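Local coordinates for uncharacterized protein (PDB 3TM8) that is of unknown function but carries two iron(III) ions in an HD-GYP domain of the cyclic-di-GMP phosphodiesterase class, at residues D22-R27 and M75-D80; D38-V43 and Y52-D57; I251-Q256 and P276-V281; E258-G263 and G311-Q316. All coordinates share one frame; numbering follows the deposited sequence. Where two conformers were deposited one is given.

In the fold
From the N terminus, strand 23-27 pairs with strand 74-78 in contact 1, closing a long loop. Contact 2 lies within that loop and closes the short 41-45/48-53 hairpin; the two touch where Y76 O meets Y42 N in a probable hydrogen bond and M75 packs on A41. After the helices that follow, contacts 3 and 4 gather in the HD domain, on the opposite side of the chain's centre. Contact 3 closes the loop between helices 248-256 and 276-293, contact 4 a longer one from segment 258-263 to the start of helix 315-325. Their segments interleave, and V279 meets I261 and P314, so helix 276-293 adjoins both.

Contact 1 of 4, residues D22-R27 and M75-D80; sequences DYVSIR and MYILTD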
loop_
_atom_site.group_PDB
_atom_site.type_symbol
_atom_site.label_atom_id
_atom_site.label_comp_id
_atom_site.label_asym_id
_atom_site.label_seq_id
_atom_site.Cartn_x
_atom_site.Cartn_y
_atom_site.Cartn_z
ATOM N N ASP A 22 4.045 25.758 -18.047
ATOM C CA ASP A 22 4.220 24.323 -18.053
ATOM C C ASP A 22 3.881 23.796 -16.674
ATOM O O ASP A 22 4.138 24.468 -15.673
ATOM C CB ASP A 22 5.663 23.972 -18.411
ATOM C CG ASP A 22 6.014 24.336 -19.838
ATOM O OD1 ASP A 22 5.093 24.395 -20.678
ATOM O OD2 ASP A 22 7.210 24.555 -20.120
ATOM N N TYR A 23 3.290 22.601 -16.636
ATOM C CA TYR A 23 3.005 21.898 -15.392
ATOM C C TYR A 23 3.685 20.536 -15.384
ATOM O O TYR A 23 3.989 19.971 -16.438
ATOM C CB TYR A 23 1.494 21.695 -15.223
ATOM C CG TYR A 23 0.718 22.979 -15.089
ATOM C CD1 TYR A 23 0.412 23.497 -13.838
ATOM C CD2 TYR A 23 0.292 23.680 -16.214
ATOM C CE1 TYR A 23 -0.303 24.680 -13.708
ATOM C CE2 TYR A 23 -0.413 24.860 -16.093
ATOM C CZ TYR A 23 -0.705 25.352 -14.840
ATOM O OH TYR A 23 -1.403 26.526 -14.716
ATOM N N VAL A 24 3.923 20.020 -14.184
ATOM C CA VAL A 24 4.384 18.648 -14.022
ATOM C C VAL A 24 3.506 17.963 -12.988
ATOM O O VAL A 24 2.994 18.606 -12.068
ATOM C CB VAL A 24 5.878 18.584 -13.623
ATOM C CG1 VAL A 24 6.105 19.279 -12.306
ATOM C CG2 VAL A 24 6.370 17.144 -13.572
ATOM N N SER A 25 3.317 16.657 -13.151
ATOM C CA SER A 25 2.463 15.925 -12.233
ATOM C C SER A 25 3.207 15.516 -10.965
ATOM O O SER A 25 4.418 15.271 -10.972
ATOM C CB SER A 25 1.845 14.701 -12.915
ATOM O OG SER A 25 2.819 13.708 -13.149
ATOM N N ILE A 26 2.457 15.480 -9.876
ATOM C CA ILE A 26 2.927 14.950 -8.604
ATOM C C ILE A 26 1.861 13.989 -8.081
ATOM O O ILE A 26 0.686 14.113 -8.420
ATOM C CB ILE A 26 3.218 16.070 -7.568
ATOM C CG1 ILE A 26 1.952 16.868 -7.237
ATOM C CG2 ILE A 26 4.353 16.975 -8.047
ATOM C CD1 ILE A 26 2.086 17.688 -5.957
ATOM N N ARG A 27 2.265 13.028 -7.260
ATOM C CA ARG A 27 1.303 12.117 -6.659
ATOM C C ARG A 27 0.817 12.696 -5.343
ATOM O O ARG A 27 1.598 13.167 -4.523
ATOM C CB ARG A 27 1.904 10.724 -6.478
ATOM C CG ARG A 27 2.372 10.140 -7.794
ATOM C CD ARG A 27 2.626 8.635 -7.735
ATOM N NE ARG A 27 3.191 8.207 -9.003
ATOM C CZ ARG A 27 4.482 8.286 -9.302
ATOM N NH1 ARG A 27 5.351 8.710 -8.387
ATOM N NH2 ARG A 27 4.907 7.921 -10.506
ATOM N N MET A 75 -1.893 15.399 -8.898
ATOM C CA MET A 75 -2.129 16.824 -8.997
ATOM C C MET A 75 -0.967 17.392 -9.785
ATOM O O MET A 75 -0.095 16.642 -10.230
ATOM C CB MET A 75 -2.252 17.467 -7.619
ATOM C CG MET A 75 -3.608 17.210 -6.967
ATOM S SD MET A 75 -3.762 17.927 -5.323
ATOM C CE MET A 75 -3.776 19.671 -5.722
ATOM N N TYR A 76 -0.961 18.707 -9.974
ATOM C CA TYR A 76 -0.020 19.330 -10.884
ATOM C C TYR A 76 0.605 20.542 -10.226
ATOM O O TYR A 76 -0.035 21.231 -9.425
ATOM C CB TYR A 76 -0.733 19.699 -12.203
ATOM C CG TYR A 76 -1.303 18.444 -12.805
ATOM C CD1 TYR A 76 -0.532 17.644 -13.637
ATOM C CD2 TYR A 76 -2.569 17.995 -12.454
ATOM C CE1 TYR A 76 -1.027 16.457 -14.149
ATOM C CE2 TYR A 76 -3.074 16.799 -12.960
ATOM C CZ TYR A 76 -2.295 16.033 -13.803
ATOM O OH TYR A 76 -2.780 14.839 -14.300
ATOM N N ILE A 77 1.869 20.789 -10.551
ATOM C CA ILE A 77 2.562 21.975 -10.068
ATOM C C ILE A 77 3.179 22.667 -11.268
ATOM O O ILE A 77 3.392 22.049 -12.315
ATOM C CB ILE A 77 3.660 21.625 -9.028
ATOM C CG1 ILE A 77 4.765 20.778 -9.667
ATOM C CG2 ILE A 77 3.037 20.949 -7.813
ATOM C CD1 ILE A 77 5.963 20.455 -8.747
ATOM N N LEU A 78 3.462 23.955 -11.129
ATOM C CA LEU A 78 4.190 24.659 -12.172
ATOM C C LEU A 78 5.582 24.063 -12.288
ATOM O O LEU A 78 6.260 23.846 -11.286
ATOM C CB LEU A 78 4.295 26.145 -11.837
ATOM C CG LEU A 78 2.956 26.882 -11.869
ATOM C CD1 LEU A 78 3.095 28.226 -11.166
ATOM C CD2 LEU A 78 2.468 27.061 -13.302
ATOM N N THR A 79 6.016 23.817 -13.513
ATOM C CA THR A 79 7.335 23.250 -13.731
ATOM C C THR A 79 8.405 24.144 -13.111
ATOM O O THR A 79 9.424 23.666 -12.617
ATOM C CB THR A 79 7.565 23.037 -15.228
ATOM O OG1 THR A 79 6.485 22.241 -15.740
ATOM C CG2 THR A 79 8.888 22.333 -15.486
ATOM N N ASP A 80 8.156 25.447 -13.105
ATOM C CA ASP A 80 9.119 26.392 -12.555
ATOM C C ASP A 80 9.264 26.243 -11.039
ATOM O O ASP A 80 10.224 26.737 -10.451
ATOM C CB ASP A 80 8.742 27.831 -12.931
ATOM C CG ASP A 80 8.889 28.103 -14.419
ATOM O OD1 ASP A 80 9.527 27.285 -15.115
ATOM O OD2 ASP A 80 8.375 29.140 -14.892
HETATM O O HOH W 1 6.013 26.565 -14.980
HETATM O O HOH W 2 6.333 20.447 -17.819
#
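The Y23 ring takes an off-centre CH-pi contact from L78, whose CD2 methyl lies 4.2 Å from the ring centroid and 30° off the ring normal; the two side chains run alongside each other. Outside the pair, Y42 meets the Y23 ring edge-to-face. The second flat group, the Y76 ring, is approached obliquely by S25, whose CB lies 3.6 Å from Y76 CE1. On the face carrying V24, I26, M75 and I77 the packing is aliphatic. V24 and I77 lie side by side, each with CG1 between its backbone N and carbonyl carbon (chi1 61° and 64°), which brings V24 CG1 to a tight 3.3 Å from I77 CG1. I26 crosses I77 nearly at a right angle, its CD1 3.9 Å from I77 CG2, and Y85 of helix 82-97 touches both isoleucines. Backbone bonds tie V24 to I77 and I26 to M75 in both directions. At the far end T79 N donates to D22 O over 2.9 Å. D22 O also accepts a hydrogen bond from water 1, which in turn accepts from D80 N, while water 2 joins Y23 O to T79 OG1, so solvent bridges the strand end. This is an antiparallel beta ladder between strands distant in sequence, with one face against a helix.

Contact 2 of 4, residues D38-V43 and Y52-D57; sequences DFNAYV and YLRRGD
A41 faces both Y52 and L53 in a classic beta bulge, where the antiparallel backbones meet and A41 O accepts from Y52 N at 3.0 Å and from L53 N at 2.9 Å; A41 N returns a bond to L53 O. On the side of A41 and L53, A41 CB packs 3.8 Å from L53 CD1, and M75 touches both residues. Farther along, V43 and Y52 lie side by side, V43 CG2 resting 3.7 Å from Y52 CB. With its CG anti to the backbone N (chi1 -176°), Y52 turns its ring away from V43; its hydroxyl hydrogen-bonds R66 O, and R66 adds a cation-pi contact to the ring. Past the strand end, the N40 amide lies over one face of the R55 guanidinium, their planes 40° apart and N40 OD1 3.6 Å above the guanidinium plane near its rim. N40 OD1 also takes a weak bond from R55 N, 3.4 Å long. The type II turn R54-D57 is held by D57 N to R54 O and by D57 OD2, which accepts from R54 N over 2.9 Å and forms a salt bridge to R66. E81 pairs with R55 NE and also accepts from N40 N, which would keep the two residues together; amide and guanidinium meet by packing, N40 ND2 and R55 NH2 both being donors, while F39 N and O are buried without a partner.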
loop_
_atom_site.group_PDB
_atom_site.type_symbol
_atom_site.label_atom_id
_atom_site.label_comp_id
_atom_site.label_asym_id
_atom_site.label_seq_id
_atom_site.Cartn_x
_atom_site.Cartn_y
_atom_site.Cartn_z
ATOM N N ASP A 38 5.972 25.356 -0.546
ATOM C CA ASP A 38 6.434 26.590 -1.186
ATOM C C ASP A 38 6.179 26.489 -2.687
ATOM O O ASP A 38 7.029 26.853 -3.504
ATOM C CB ASP A 38 7.926 26.819 -0.905
ATOM C CG ASP A 38 8.461 28.107 -1.525
ATOM O OD1 ASP A 38 7.722 29.108 -1.560
ATOM O OD2 ASP A 38 9.629 28.115 -1.983
ATOM N N PHE A 39 5.004 25.970 -3.033
ATOM C CA PHE A 39 4.543 25.855 -4.415
ATOM C C PHE A 39 3.017 25.785 -4.413
ATOM O O PHE A 39 2.415 25.364 -3.426
ATOM C CB PHE A 39 5.105 24.592 -5.077
ATOM C CG PHE A 39 4.925 23.342 -4.251
ATOM C CD1 PHE A 39 3.790 22.553 -4.376
ATOM C CD2 PHE A 39 5.899 22.963 -3.346
ATOM C CE1 PHE A 39 3.632 21.404 -3.600
ATOM C CE2 PHE A 39 5.745 21.826 -2.565
ATOM C CZ PHE A 39 4.617 21.042 -2.692
ATOM N N ASN A 40 2.382 26.229 -5.497
ATOM C CA ASN A 40 0.962 25.947 -5.704
ATOM C C ASN A 40 0.760 24.509 -6.165
ATOM O O ASN A 40 1.654 23.917 -6.756
ATOM C CB ASN A 40 0.394 26.827 -6.821
ATOM C CG ASN A 40 0.188 28.271 -6.415
ATOM O OD1 ASN A 40 0.207 28.631 -5.228
ATOM N ND2 ASN A 40 -0.042 29.114 -7.421
ATOM N N ALA A 41 -0.442 23.974 -5.960
ATOM C CA ALA A 41 -0.814 22.694 -6.567
ATOM C C ALA A 41 -2.210 22.794 -7.164
ATOM O O ALA A 41 -3.101 23.442 -6.603
ATOM C CB ALA A 41 -0.716 21.540 -5.570
ATOM N N TYR A 42 -2.372 22.154 -8.314
ATOM C CA TYR A 42 -3.550 22.283 -9.147
ATOM C C TYR A 42 -4.239 20.939 -9.317
ATOM O O TYR A 42 -3.582 19.896 -9.379
ATOM C CB TYR A 42 -3.143 22.812 -10.524
ATOM C CG TYR A 42 -2.460 24.164 -10.470
ATOM C CD1 TYR A 42 -3.158 25.328 -10.771
ATOM C CD2 TYR A 42 -1.124 24.278 -10.093
ATOM C CE1 TYR A 42 -2.540 26.564 -10.709
ATOM C CE2 TYR A 42 -0.498 25.510 -10.021
ATOM C CZ TYR A 42 -1.207 26.649 -10.331
ATOM O OH TYR A 42 -0.568 27.865 -10.259
ATOM N N VAL A 43 -5.568 20.973 -9.378
ATOM C CA VAL A 43 -6.375 19.803 -9.691
ATOM C C VAL A 43 -6.878 19.962 -11.124
ATOM O O VAL A 43 -7.328 21.041 -11.519
ATOM C CB VAL A 43 -7.585 19.683 -8.725
ATOM C CG1 VAL A 43 -8.515 18.554 -9.157
ATOM C CG2 VAL A 43 -7.114 19.469 -7.291
ATOM N N TYR A 52 -5.740 24.746 -6.368
ATOM C CA TYR A 52 -6.412 24.126 -5.234
ATOM C C TYR A 52 -5.614 24.295 -3.932
ATOM O O TYR A 52 -6.185 24.620 -2.892
ATOM C CB TYR A 52 -6.691 22.645 -5.520
ATOM C CG TYR A 52 -7.469 21.952 -4.427
ATOM C CD1 TYR A 52 -8.710 22.426 -4.025
ATOM C CD2 TYR A 52 -6.976 20.811 -3.811
ATOM C CE1 TYR A 52 -9.426 21.791 -3.022
ATOM C CE2 TYR A 52 -7.681 20.176 -2.816
ATOM C CZ TYR A 52 -8.908 20.662 -2.424
ATOM O OH TYR A 52 -9.631 20.037 -1.431
ATOM N N LEU A 53 -4.302 24.065 -3.992
ATOM C CA LEU A 53 -3.436 24.273 -2.836
ATOM C C LEU A 53 -2.528 25.465 -3.094
ATOM O O LEU A 53 -1.960 25.607 -4.178
ATOM C CB LEU A 53 -2.591 23.026 -2.562
ATOM C CG LEU A 53 -3.365 21.705 -2.512
ATOM C CD1 LEU A 53 -2.404 20.542 -2.290
ATOM C CD2 LEU A 53 -4.443 21.728 -1.438
ATOM N N ARG A 54 -2.373 26.308 -2.086
ATOM C CA ARG A 54 -1.607 27.533 -2.253
ATOM C C ARG A 54 -0.327 27.520 -1.447
ATOM O O ARG A 54 -0.233 26.837 -0.437
ATOM C CB ARG A 54 -2.464 28.727 -1.859
ATOM C CG ARG A 54 -3.567 29.000 -2.849
ATOM C CD ARG A 54 -4.615 29.898 -2.256
ATOM N NE ARG A 54 -5.621 30.250 -3.250
ATOM C CZ ARG A 54 -6.584 29.432 -3.658
ATOM N NH1 ARG A 54 -6.675 28.203 -3.159
ATOM N NH2 ARG A 54 -7.455 29.842 -4.569
ATOM N N ARG A 55 0.654 28.293 -1.901
ATOM C CA ARG A 55 1.895 28.456 -1.163
ATOM C C ARG A 55 1.570 28.759 0.296
ATOM O O ARG A 55 0.756 29.633 0.594
ATOM C CB ARG A 55 2.757 29.566 -1.783
ATOM C CG ARG A 55 3.082 29.315 -3.255
ATOM C CD ARG A 55 3.977 30.383 -3.907
ATOM N NE ARG A 55 3.999 30.129 -5.343
ATOM C CZ ARG A 55 3.136 30.659 -6.199
ATOM N NH1 ARG A 55 2.237 31.534 -5.771
ATOM N NH2 ARG A 55 3.189 30.334 -7.485
ATOM N N GLY A 56 2.192 28.015 1.203
ATOM C CA GLY A 56 1.987 28.212 2.627
ATOM C C GLY A 56 1.087 27.166 3.268
ATOM O O GLY A 56 1.010 27.074 4.491
ATOM N N ASP A 57 0.400 26.371 2.453
ATOM C CA ASP A 57 -0.494 25.340 2.997
ATOM C C ASP A 57 0.261 24.150 3.606
ATOM O O ASP A 57 1.384 23.840 3.216
ATOM C CB ASP A 57 -1.464 24.823 1.928
ATOM C CG ASP A 57 -2.497 25.856 1.513
ATOM O OD1 ASP A 57 -2.565 26.925 2.150
ATOM O OD2 ASP A 57 -3.243 25.582 0.551
#

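Contact 3 of 4, residues I251-Q256 and P276-V281; sequences INIIGQ and PLAVLV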
loop_
_atom_site.group_PDB
_atom_site.type_symbol
_atom_site.label_atom_id
_atom_site.label_comp_id
_atom_site.label_asym_id
_atom_site.label_seq_id
_atom_site.Cartn_x
_atom_site.Cartn_y
_atom_site.Cartn_z
ATOM N N ILE A 251 7.904 -11.426 -7.147
ATOM C CA ILE A 251 7.134 -12.068 -8.208
ATOM C C ILE A 251 6.194 -13.120 -7.624
ATOM O O ILE A 251 5.030 -13.200 -8.003
ATOM C CB ILE A 251 8.054 -12.722 -9.266
ATOM C CG1 ILE A 251 8.898 -11.651 -9.972
ATOM C CG2 ILE A 251 7.235 -13.543 -10.271
ATOM C CD1 ILE A 251 10.138 -12.214 -10.665
ATOM N N ASN A 252 6.701 -13.933 -6.701
ATOM C CA ASN A 252 5.860 -14.946 -6.069
ATOM C C ASN A 252 4.679 -14.345 -5.330
ATOM O O ASN A 252 3.571 -14.856 -5.410
ATOM C CB ASN A 252 6.667 -15.799 -5.095
ATOM C CG ASN A 252 7.674 -16.681 -5.794
ATOM O OD1 ASN A 252 7.612 -16.873 -7.012
ATOM N ND2 ASN A 252 8.612 -17.232 -5.026
ATOM N N ILE A 253 4.917 -13.269 -4.591
ATOM C CA ILE A 253 3.838 -12.633 -3.847
ATOM C C ILE A 253 2.797 -12.028 -4.801
ATOM O O ILE A 253 1.590 -12.199 -4.616
ATOM C CB ILE A 253 4.386 -11.605 -2.853
ATOM C CG1 ILE A 253 5.112 -12.332 -1.714
ATOM C CG2 ILE A 253 3.268 -10.726 -2.309
ATOM C CD1 ILE A 253 5.989 -11.415 -0.870
ATOM N N ILE A 254 3.254 -11.345 -5.842
ATOM C CA ILE A 254 2.321 -10.793 -6.816
ATOM C C ILE A 254 1.428 -11.893 -7.410
ATOM O O ILE A 254 0.200 -11.733 -7.514
ATOM C CB ILE A 254 3.071 -10.007 -7.913
ATOM C CG1 ILE A 254 3.655 -8.729 -7.312
ATOM C CG2 ILE A 254 2.136 -9.677 -9.074
ATOM C CD1 ILE A 254 4.651 -8.026 -8.208
ATOM N N GLY A 255 2.038 -13.022 -7.760
ATOM C CA GLY A 255 1.321 -14.095 -8.421
ATOM C C GLY A 255 0.556 -15.045 -7.521
ATOM O O GLY A 255 -0.403 -15.665 -7.973
ATOM N N GLN A 256 0.967 -15.176 -6.260
ATOM C CA GLN A 256 0.413 -16.225 -5.392
ATOM C C GLN A 256 -0.450 -15.707 -4.245
ATOM O O GLN A 256 -0.960 -16.494 -3.448
ATOM C CB GLN A 256 1.530 -17.106 -4.806
ATOM C CG GLN A 256 2.405 -17.795 -5.826
ATOM C CD GLN A 256 3.562 -18.539 -5.166
ATOM O OE1 GLN A 256 3.671 -18.578 -3.940
ATOM N NE2 GLN A 256 4.432 -19.127 -5.977
ATOM N N PRO A 276 6.285 -19.440 1.268
ATOM C CA PRO A 276 5.711 -19.188 2.594
ATOM C C PRO A 276 5.404 -17.706 2.827
ATOM O O PRO A 276 4.445 -17.379 3.527
ATOM C CB PRO A 276 6.805 -19.677 3.554
ATOM C CG PRO A 276 8.053 -19.739 2.730
ATOM C CD PRO A 276 7.601 -20.094 1.352
ATOM N N LEU A 277 6.198 -16.816 2.242
ATOM C CA LEU A 277 5.941 -15.395 2.429
ATOM C C LEU A 277 4.658 -14.950 1.719
ATOM O O LEU A 277 3.985 -14.022 2.172
ATOM C CB LEU A 277 7.149 -14.557 1.995
ATOM C CG LEU A 277 8.414 -14.793 2.834
ATOM C CD1 LEU A 277 9.588 -14.024 2.250
ATOM C CD2 LEU A 277 8.187 -14.403 4.289
ATOM N N ALA A 278 4.313 -15.620 0.619
ATOM C CA ALA A 278 3.050 -15.333 -0.063
ATOM C C ALA A 278 1.843 -15.799 0.755
ATOM O O ALA A 278 0.776 -15.201 0.676
ATOM C CB ALA A 278 3.020 -15.935 -1.468
ATOM N N VAL A 279 2.005 -16.869 1.531
ATOM C CA VAL A 279 0.937 -17.327 2.412
ATOM C C VAL A 279 0.630 -16.241 3.448
ATOM O O VAL A 279 -0.533 -15.969 3.756
ATOM C CB VAL A 279 1.300 -18.656 3.116
ATOM C CG1 VAL A 279 0.144 -19.122 4.001
ATOM C CG2 VAL A 279 1.652 -19.710 2.084
ATOM N N LEU A 280 1.684 -15.614 3.966
ATOM C CA LEU A 280 1.539 -14.537 4.926
ATOM C C LEU A 280 0.799 -13.345 4.297
ATOM O O LEU A 280 -0.163 -12.827 4.871
ATOM C CB LEU A 280 2.930 -14.139 5.436
ATOM C CG LEU A 280 3.040 -13.312 6.712
ATOM C CD1 LEU A 280 4.436 -13.401 7.309
ATOM C CD2 LEU A 280 2.689 -11.874 6.415
ATOM N N VAL A 281 1.242 -12.923 3.117
ATOM C CA VAL A 281 0.588 -11.810 2.437
ATOM C C VAL A 281 -0.864 -12.148 2.094
ATOM O O VAL A 281 -1.742 -11.288 2.179
ATOM C CB VAL A 281 1.355 -11.376 1.173
ATOM C CG1 VAL A 281 0.593 -10.281 0.437
ATOM C CG2 VAL A 281 2.741 -10.878 1.545
#
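I253 gives up the most surface here, lying against A278 and V281 of the neighbouring helix. Its CG2 branch, anti to the backbone N, reaches the valine fork: I253 CG2 lies 3.9 Å from V281 CG1 and equally close to V281 CG2, the two side chains crossing at about a right angle. The other branch runs along the backbone of the partner helix, I253 CG1 standing 4.0 Å from A278 CA, and its CD1 end comes 4.4 Å from L277 CB. These two helices, 248-256 and 276-293, belong to the all-helical HD domain, and the axes of their short segments approach to 8.7 Å, at 48°. A278, with only a methyl group, lets the backbones come close, the I253 and A278 CA atoms being 4.7 Å apart. Its CB lies against Q256, 3.8 Å from Q256 CB and 3.7 Å from Q256 OE1; that oxygen also bonds D275 N. The I253 side chain lies about 4 Å from that of H203, a ligand of one iron, and V281 similarly close to H257, a ligand of the other. I253 O accepts from H257 ND1, a second-shell bond that would fix the rotation of the imidazole.

Contact 4 of 4, residues E258-G263 and G311-Q316; sequences EETING and GKHPLQ. With FE (Fe (III) ion), chain E.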
loop_
_atom_site.group_PDB
_atom_site.type_symbol
_atom_site.label_atom_id
_atom_site.label_comp_id
_atom_site.label_asym_id
_atom_site.label_seq_id
_atom_site.Cartn_x
_atom_site.Cartn_y
_atom_site.Cartn_z
ATOM N N GLU A 258 -3.353 -14.570 -3.868
ATOM C CA GLU A 258 -4.771 -14.937 -3.788
ATOM C C GLU A 258 -4.950 -16.437 -3.571
ATOM O O GLU A 258 -6.075 -16.939 -3.535
ATOM C CB GLU A 258 -5.538 -14.504 -5.036
ATOM C CG GLU A 258 -5.571 -13.000 -5.252
ATOM C CD GLU A 258 -6.290 -12.227 -4.155
ATOM O OE1 GLU A 258 -6.866 -12.835 -3.228
ATOM O OE2 GLU A 258 -6.282 -10.987 -4.231
ATOM N N GLU A 259 -3.847 -17.163 -3.428
ATOM C CA GLU A 259 -3.929 -18.594 -3.198
ATOM C C GLU A 259 -4.315 -18.862 -1.755
ATOM O O GLU A 259 -3.998 -18.078 -0.861
ATOM C CB GLU A 259 -2.615 -19.281 -3.568
ATOM C CG GLU A 259 -2.252 -19.130 -5.039
ATOM C CD GLU A 259 -3.436 -19.389 -5.968
ATOM O OE1 GLU A 259 -3.971 -20.522 -5.964
ATOM O OE2 GLU A 259 -3.829 -18.463 -6.711
ATOM N N THR A 260 -5.018 -19.970 -1.540
ATOM C CA THR A 260 -5.496 -20.338 -0.217
ATOM C C THR A 260 -4.923 -21.699 0.130
ATOM O O THR A 260 -4.541 -22.459 -0.758
ATOM C CB THR A 260 -7.036 -20.385 -0.175
ATOM O OG1 THR A 260 -7.509 -21.341 -1.131
ATOM C CG2 THR A 260 -7.617 -19.022 -0.512
ATOM N N ILE A 261 -4.852 -22.016 1.414
ATOM C CA ILE A 261 -4.089 -23.189 1.798
ATOM C C ILE A 261 -4.766 -24.477 1.347
ATOM O O ILE A 261 -4.113 -25.509 1.229
ATOM C CB ILE A 261 -3.712 -23.207 3.306
ATOM C CG1 ILE A 261 -4.951 -23.293 4.204
ATOM C CG2 ILE A 261 -2.848 -22.004 3.656
ATOM C CD1 ILE A 261 -4.619 -23.451 5.690
ATOM N N ASN A 262 -6.063 -24.400 1.064
ATOM C CA ASN A 262 -6.805 -25.566 0.594
ATOM C C ASN A 262 -7.040 -25.580 -0.919
ATOM O O ASN A 262 -7.888 -26.314 -1.410
ATOM C CB ASN A 262 -8.115 -25.752 1.379
ATOM C CG ASN A 262 -9.065 -24.573 1.250
ATOM O OD1 ASN A 262 -10.269 -24.709 1.473
ATOM N ND2 ASN A 262 -8.535 -23.413 0.891
ATOM N N GLY A 263 -6.282 -24.765 -1.647
ATOM C CA GLY A 263 -6.240 -24.848 -3.099
ATOM C C GLY A 263 -7.408 -24.266 -3.874
ATOM O O GLY A 263 -7.655 -24.664 -5.016
ATOM N N GLY A 311 -11.118 -22.638 5.755
ATOM C CA GLY A 311 -9.924 -23.397 5.442
ATOM C C GLY A 311 -8.967 -22.696 4.502
ATOM O O GLY A 311 -8.006 -23.293 4.018
ATOM N N LYS A 312 -9.222 -21.423 4.237
ATOM C CA LYS A 312 -8.460 -20.731 3.221
ATOM C C LYS A 312 -7.128 -20.221 3.739
ATOM O O LYS A 312 -6.181 -20.125 2.970
ATOM C CB LYS A 312 -9.275 -19.592 2.604
ATOM C CG LYS A 312 -10.489 -20.070 1.825
ATOM C CD LYS A 312 -11.143 -18.917 1.080
ATOM C CE LYS A 312 -12.457 -19.333 0.437
ATOM N NZ LYS A 312 -12.252 -20.255 -0.711
ATOM N N HIS A 313 -7.051 -19.902 5.035
ATOM C CA HIS A 313 -5.823 -19.323 5.598
ATOM C C HIS A 313 -5.470 -19.976 6.919
ATOM O O HIS A 313 -6.353 -20.431 7.636
ATOM C CB HIS A 313 -5.975 -17.818 5.804
ATOM C CG HIS A 313 -6.460 -17.103 4.586
ATOM N ND1 HIS A 313 -5.624 -16.739 3.552
ATOM C CD2 HIS A 313 -7.703 -16.702 4.226
ATOM C CE1 HIS A 313 -6.329 -16.133 2.613
ATOM N NE2 HIS A 313 -7.595 -16.109 2.993
ATOM N N PRO A 314 -4.174 -20.009 7.258
ATOM C CA PRO A 314 -3.812 -20.663 8.521
ATOM C C PRO A 314 -4.456 -19.957 9.707
ATOM O O PRO A 314 -4.405 -18.726 9.810
ATOM C CB PRO A 314 -2.291 -20.497 8.581
ATOM C CG PRO A 314 -1.874 -20.263 7.154
ATOM C CD PRO A 314 -2.997 -19.461 6.561
ATOM N N LEU A 315 -5.042 -20.729 10.615
ATOM C CA LEU A 315 -5.694 -20.132 11.766
ATOM C C LEU A 315 -4.720 -19.250 12.549
ATOM O O LEU A 315 -5.107 -18.194 13.042
ATOM C CB LEU A 315 -6.310 -21.200 12.675
ATOM C CG LEU A 315 -6.985 -20.706 13.957
ATOM C CD1 LEU A 315 -8.163 -19.767 13.654
ATOM C CD2 LEU A 315 -7.409 -21.884 14.839
ATOM N N GLN A 316 -3.462 -19.670 12.669
ATOM C CA GLN A 316 -2.504 -18.844 13.408
ATOM C C GLN A 316 -2.328 -17.448 12.792
ATOM O O GLN A 316 -2.141 -16.468 13.516
ATOM C CB GLN A 316 -1.152 -19.546 13.624
ATOM C CG GLN A 316 -0.351 -19.883 12.372
ATOM C CD GLN A 316 -0.640 -21.268 11.835
ATOM O OE1 GLN A 316 -1.782 -21.719 11.831
ATOM N NE2 GLN A 316 0.399 -21.960 11.392
HETATM FE FE FE E . -5.154 -9.231 -4.952
HETATM O O HOH W 3 -4.904 -8.847 -3.081
#
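A type I turn, T260-G263, follows the iron ligands H257 and E258 in the chain and packs against G311-P314, just ahead of helix 315-325. The one hydrogen bond between the two segments is I261 N to K312 O, 2.8 Å long. Beside it the T260 and K312 side chains run alongside each other, T260 CG2 3.6 Å from K312 CB. T264 OG1 is hydrogen-bonded to both T260 OG1 and K312 NZ. I261 holds CG1 between its backbone N and carbonyl carbon (chi1 64°), which places that carbon 3.1 Å from G311 O, while the I261 and P314 side chains cross obliquely, with I261 CG2 3.9 Å from P314 CD. N262 ND2 is also near G311 O, at 3.2 Å, but the angle is too poor for a hydrogen bond. P314 occupies the N-cap position of the following helix. At the start of the loop the E258 side chain is bent at chi2 (-63°), and its OE2 binds iron at 2.2 Å. H257, H232 and D204 bind the same iron, and water 3 is a further ligand at 1.9 Å. E259 O accepts from S282 OG of helix 276-293, between the ligand and the turn. H257, E258 and the glycine-containing loop after them correspond to the HD-GYP signature, here without its usual tyrosine, leading from the binuclear iron centre into this turn.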